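Local coordinates for protein pyrrolidone-carboxylate peptidase (PDB 5Z48) that removes the N-terminal pyroglutamyl group from peptides as a homotetrameric cysteine exopeptidase of the C15 family, at residues A67-G72 with V203-I208; G168-P173 with R199-A204. One frame throughout, in Å; residues are numbered along the deposited sequence.

Contact 1 (A67-G72 with V203-I208); sequences AVLLTG and VAAEAI
L69 reaches from the sheet to helix 194-211 with both of its methyls. L69 CD1 meets I208 CD1 at 4.0 Å. The other methyl, L69 CD2, lies over the helix backbone, 4.1 Å from the N of A205, and also touches the CB of A204. The two long side chains cross at a slant, the outer methyl of I208 resting against both branches of the leucine. Two residues earlier on the strand, the CB of A67 touches the other branch of I208, CG2, at 3.7 Å; that branch stands anti to the backbone N of I208, while CG1, chi1 -70°, lies beside that N and carries CD1 to the leucine. I208 spans A67 and L69, one branch on each. Over these segments, strand and helix run nearly antiparallel (161°), and their axes come within 9.8 Å. Around this first shell, L8 of strand 5-11 and L170 of strand 167-172 touch L69, and I124 of helix 121-130 covers A204 and I208. Further along the same strand, G72 reaches the pyroglutamate pocket. No hydrogen bond joins the two segments; they meet through buried methyl packing, which depends on shape rather than on polar pairing.

Contact 2 (G168-P173 with R199-A204); sequences GFLHVP and RAVRVA. With PCA (pyroglutamic acid), chain I.
L170 of strand 167-172 meets helix 194-211 where the helix covers one side of the central sheet, in the alpha/beta fold of the C15 peptidases. Along the helix, A200 comes first: its carbonyl O lies 4.4 Å from CD1 of L170 and accepts a hydrogen bond from W128 NE1 of helix 121-130. V201 follows and takes the middle of the contact. Its CG2, beside the backbone N because CG1 stands anti to it (chi1 177°), lies 4.2 Å from both L170 CD1 and V172 CG1, bridging L170 and V172. Three residues on, A204 closes the patch, its CB 3.7 Å from L170 CD1. L170 is fully extended, CG anti to the backbone N, and this carries CD1 to the helix between V201 and A204. H171 turns to the other side of the sheet, where it is probably the catalytic histidine, with C146 and E83 completing a Cys-His-Glu triad as in related enzymes. In the conformer described here, E83 OE2 hydrogen-bonds to its ND1, and F169 CE1 sits over the centre of one face, 3.7 Å above the ring plane. OXT of the pyroglutamate lies at the ring edge, near the plane, and takes a hydrogen bond from H171 NE2 at 2.9 Å (N-H...O 156°).

How the contacts relate
Both contacts are buried and seat the same helix, 194-211, on neighbouring parallel strands of one sheet. A204 belongs to both and touches both strands. Contact 1 uses the later turns of the helix and the start of strand 67-73; contact 2 uses earlier turns and the end of strand 167-172. Across the strands, L70 O lies 2.7 Å from L170 N, and G72 O lies 2.8 Å from V172 N, both probable hydrogen bonds. Towards the helix the chemistry is apolar in each. The difference lies toward the ligand: 168-173 offers the H171 ring on the other face of the sheet, while 67-72 reaches the pocket with G72, at the C-terminal end of its strand.

Contact 1 (A67-G72 with V203-I208)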
loop_
_atom_site.group_PDB
_atom_site.type_symbol
_atom_site.label_atom_id
_atom_site.label_comp_id
_atom_site.label_asym_id
_atom_site.label_seq_id
_atom_site.Cartn_x
_atom_site.Cartn_y
_atom_site.Cartn_z
ATOM N N ALA B 67 26.218 -19.981 -15.103
ATOM C CA ALA B 67 25.456 -18.983 -14.366
ATOM C C ALA B 67 24.073 -19.551 -14.133
ATOM O O ALA B 67 23.610 -20.399 -14.908
ATOM C CB ALA B 67 25.364 -17.676 -15.161
ATOM N N VAL B 68 23.414 -19.083 -13.058
ATOM C CA VAL B 68 22.120 -19.619 -12.628
ATOM C C VAL B 68 21.185 -18.453 -12.336
ATOM O O VAL B 68 21.466 -17.619 -11.454
ATOM C CB VAL B 68 22.261 -20.531 -11.391
ATOM C CG1 VAL B 68 20.914 -21.054 -10.908
ATOM C CG2 VAL B 68 23.261 -21.670 -11.676
ATOM N N LEU B 69 20.073 -18.391 -13.075
ATOM C CA LEU B 69 19.017 -17.389 -12.884
ATOM C C LEU B 69 17.710 -18.086 -12.487
ATOM O O LEU B 69 17.014 -18.667 -13.325
ATOM C CB LEU B 69 18.849 -16.530 -14.148
ATOM C CG LEU B 69 17.840 -15.369 -14.018
ATOM C CD1 LEU B 69 18.148 -14.452 -12.856
ATOM C CD2 LEU B 69 17.859 -14.531 -15.307
ATOM N N LEU B 70 17.362 -18.046 -11.198
ATOM C CA LEU B 70 16.133 -18.641 -10.700
ATOM C C LEU B 70 15.054 -17.553 -10.676
ATOM O O LEU B 70 15.326 -16.440 -10.186
ATOM C CB LEU B 70 16.361 -19.166 -9.287
ATOM C CG LEU B 70 17.608 -20.047 -9.079
ATOM C CD1 LEU B 70 17.779 -20.223 -7.526
ATOM C CD2 LEU B 70 17.493 -21.390 -9.747
ATOM N N THR B 71 13.863 -17.849 -11.189
ATOM C CA THR B 71 12.801 -16.840 -11.214
ATOM C C THR B 71 11.502 -17.373 -10.595
ATOM O O THR B 71 11.234 -18.585 -10.544
ATOM C CB THR B 71 12.520 -16.311 -12.649
ATOM O OG1 THR B 71 11.786 -17.250 -13.429
ATOM C CG2 THR B 71 13.836 -16.006 -13.363
ATOM N N GLY B 72 10.642 -16.428 -10.189
ATOM C CA GLY B 72 9.399 -16.810 -9.543
ATOM C C GLY B 72 8.494 -15.602 -9.454
ATOM O O GLY B 72 8.940 -14.454 -9.617
ATOM N N VAL B 203 16.705 -9.550 -20.478
ATOM C CA VAL B 203 17.710 -8.506 -20.265
ATOM C C VAL B 203 18.625 -8.862 -19.090
ATOM O O VAL B 203 19.852 -8.657 -19.160
ATOM C CB VAL B 203 17.008 -7.136 -20.098
ATOM C CG1 VAL B 203 17.974 -6.012 -19.666
ATOM C CG2 VAL B 203 16.393 -6.748 -21.423
ATOM N N ALA B 204 18.058 -9.422 -18.018
ATOM C CA ALA B 204 18.884 -9.873 -16.899
ATOM C C ALA B 204 19.826 -10.972 -17.335
ATOM O O ALA B 204 21.008 -10.946 -16.974
ATOM C CB ALA B 204 18.009 -10.329 -15.721
ATOM N N ALA B 205 19.310 -11.958 -18.101
ATOM C CA ALA B 205 20.155 -13.059 -18.586
ATOM C C ALA B 205 21.316 -12.531 -19.423
ATOM O O ALA B 205 22.472 -12.967 -19.261
ATOM C CB ALA B 205 19.316 -14.026 -19.409
ATOM N N GLU B 206 21.034 -11.561 -20.296
ATOM C CA GLU B 206 22.066 -11.002 -21.164
ATOM C C GLU B 206 23.124 -10.267 -20.347
ATOM O O GLU B 206 24.327 -10.354 -20.652
ATOM C CB GLU B 206 21.410 -10.064 -22.201
ATOM C CG GLU B 206 20.443 -10.784 -23.154
ATOM C CD GLU B 206 19.611 -9.873 -24.072
ATOM O OE1 GLU B 206 19.472 -8.669 -23.764
ATOM O OE2 GLU B 206 19.094 -10.382 -25.100
ATOM N N ALA B 207 22.699 -9.558 -19.304
ATOM C CA ALA B 207 23.674 -8.830 -18.486
ATOM C C ALA B 207 24.557 -9.799 -17.692
ATOM O O ALA B 207 25.765 -9.567 -17.545
ATOM C CB ALA B 207 22.985 -7.844 -17.535
ATOM N N ILE B 208 23.963 -10.880 -17.180
ATOM C CA ILE B 208 24.730 -11.849 -16.402
ATOM C C ILE B 208 25.821 -12.468 -17.268
ATOM O O ILE B 208 26.989 -12.563 -16.874
ATOM C CB ILE B 208 23.797 -12.935 -15.834
ATOM C CG1 ILE B 208 22.887 -12.356 -14.733
ATOM C CG2 ILE B 208 24.639 -14.093 -15.304
ATOM C CD1 ILE B 208 21.603 -13.195 -14.491
#

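Contact 2 (G168-P173 with R199-A204)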
loop_
_atom_site.group_PDB
_atom_site.type_symbol
_atom_site.label_atom_id
_atom_site.label_comp_id
_atom_site.label_asym_id
_atom_site.label_seq_id
_atom_site.Cartn_x
_atom_site.Cartn_y
_atom_site.Cartn_z
ATOM N N GLY B 168 21.539 -16.337 -8.614
ATOM C CA GLY B 168 20.606 -15.537 -7.860
ATOM C C GLY B 168 19.168 -15.755 -8.255
ATOM O O GLY B 168 18.830 -16.716 -8.970
ATOM N N PHE B 169 18.307 -14.883 -7.704
ATOM C CA PHE B 169 16.869 -14.978 -7.849
ATOM C C PHE B 169 16.275 -13.683 -8.376
ATOM O O PHE B 169 16.629 -12.587 -7.938
ATOM C CB PHE B 169 16.166 -15.351 -6.521
ATOM C CG PHE B 169 14.843 -16.040 -6.769
ATOM C CD1 PHE B 169 13.663 -15.281 -7.069
ATOM C CD2 PHE B 169 14.762 -17.427 -6.803
ATOM C CE1 PHE B 169 12.503 -15.925 -7.358
ATOM C CE2 PHE B 169 13.602 -18.072 -7.127
ATOM C CZ PHE B 169 12.464 -17.325 -7.435
ATOM N N LEU B 170 15.337 -13.838 -9.312
ATOM C CA LEU B 170 14.627 -12.727 -9.947
ATOM C C LEU B 170 13.121 -12.952 -9.720
ATOM O O LEU B 170 12.532 -13.900 -10.256
ATOM C CB LEU B 170 15.020 -12.690 -11.447
ATOM C CG LEU B 170 14.617 -11.487 -12.282
ATOM C CD1 LEU B 170 15.182 -11.583 -13.680
ATOM C CD2 LEU B 170 13.160 -11.285 -12.364
ATOM N N HIS B 171 12.500 -12.091 -8.887
ATOM C CA HIS B 171 11.056 -12.140 -8.644
ATOM C C HIS B 171 10.353 -11.227 -9.633
ATOM O O HIS B 171 10.799 -10.100 -9.870
ATOM C CB HIS B 171 10.737 -11.680 -7.218
ATOM C CG HIS B 171 10.496 -12.798 -6.235
ATOM N ND1 HIS B 171 11.197 -12.915 -5.049
ATOM C CD2 HIS B 171 9.621 -13.833 -6.265
ATOM C CE1 HIS B 171 10.744 -13.969 -4.384
ATOM N NE2 HIS B 171 9.786 -14.542 -5.095
ATOM N N VAL B 172 9.236 -11.721 -10.203
ATOM C CA VAL B 172 8.516 -10.937 -11.203
ATOM C C VAL B 172 7.113 -10.615 -10.709
ATOM O O VAL B 172 6.514 -11.398 -9.963
ATOM C CB VAL B 172 8.465 -11.661 -12.569
ATOM C CG1 VAL B 172 9.897 -12.041 -13.037
ATOM C CG2 VAL B 172 7.559 -12.908 -12.542
ATOM N N PRO B 173 6.538 -9.494 -11.127
ATOM C CA PRO B 173 5.135 -9.206 -10.787
ATOM C C PRO B 173 4.154 -10.199 -11.390
ATOM O O PRO B 173 4.473 -10.973 -12.299
ATOM C CB PRO B 173 4.901 -7.816 -11.432
ATOM C CG PRO B 173 6.263 -7.154 -11.395
ATOM C CD PRO B 173 7.222 -8.340 -11.762
ATOM N N ARG B 199 10.749 -10.021 -21.303
ATOM C CA ARG B 199 11.838 -9.143 -21.714
ATOM C C ARG B 199 12.738 -8.795 -20.534
ATOM O O ARG B 199 13.968 -8.743 -20.684
ATOM C CB ARG B 199 11.276 -7.875 -22.350
ATOM C CG ARG B 199 12.375 -7.046 -23.028
ATOM C CD ARG B 199 11.776 -5.920 -23.845
ATOM N NE ARG B 199 11.000 -4.964 -23.034
ATOM C CZ ARG B 199 11.483 -3.795 -22.586
ATOM N NH1 ARG B 199 12.731 -3.403 -22.869
ATOM N NH2 ARG B 199 10.707 -2.966 -21.886
ATOM N N ALA B 200 12.160 -8.568 -19.341
ATOM C CA ALA B 200 12.986 -8.271 -18.166
ATOM C C ALA B 200 13.890 -9.441 -17.822
ATOM O O ALA B 200 15.058 -9.256 -17.459
ATOM C CB ALA B 200 12.087 -7.904 -16.963
ATOM N N VAL B 201 13.359 -10.659 -17.900
ATOM C CA VAL B 201 14.182 -11.838 -17.610
ATOM C C VAL B 201 15.292 -11.967 -18.650
ATOM O O VAL B 201 16.451 -12.265 -18.306
ATOM C CB VAL B 201 13.287 -13.094 -17.544
ATOM C CG1 VAL B 201 14.107 -14.363 -17.320
ATOM C CG2 VAL B 201 12.281 -12.917 -16.404
ATOM N N ARG B 202 14.962 -11.735 -19.916
ATOM C CA ARG B 202 15.936 -11.806 -21.012
ATOM C C ARG B 202 17.061 -10.793 -20.808
ATOM O O ARG B 202 18.247 -11.124 -20.937
ATOM C CB ARG B 202 15.240 -11.543 -22.346
ATOM C CG ARG B 202 16.233 -11.643 -23.521
ATOM C CD ARG B 202 15.622 -11.332 -24.864
ATOM N NE ARG B 202 16.632 -11.401 -25.930
ATOM C CZ ARG B 202 16.376 -11.767 -27.186
ATOM N NH1 ARG B 202 15.141 -12.118 -27.534
ATOM N NH2 ARG B 202 17.355 -11.797 -28.100
ATOM N N VAL B 203 16.705 -9.550 -20.478
ATOM C CA VAL B 203 17.710 -8.506 -20.265
ATOM C C VAL B 203 18.625 -8.862 -19.090
ATOM O O VAL B 203 19.852 -8.657 -19.160
ATOM C CB VAL B 203 17.008 -7.136 -20.098
ATOM C CG1 VAL B 203 17.974 -6.012 -19.666
ATOM C CG2 VAL B 203 16.393 -6.748 -21.423
ATOM N N ALA B 204 18.058 -9.422 -18.018
ATOM C CA ALA B 204 18.884 -9.873 -16.899
ATOM C C ALA B 204 19.826 -10.972 -17.335
ATOM O O ALA B 204 21.008 -10.946 -16.974
ATOM C CB ALA B 204 18.009 -10.329 -15.721
HETATM N N PCA I . 6.458 -17.604 -5.970
HETATM C CA PCA I . 6.455 -18.250 -4.661
HETATM C CB PCA I . 6.644 -19.760 -4.888
HETATM C CG PCA I . 6.598 -20.017 -6.395
HETATM C CD PCA I . 6.547 -18.628 -6.976
HETATM O OE PCA I . 6.567 -18.431 -8.196
HETATM C C PCA I . 7.512 -17.598 -3.748
HETATM O O PCA I . 8.125 -18.223 -2.876
HETATM O OXT PCA I . 7.817 -16.382 -3.899
#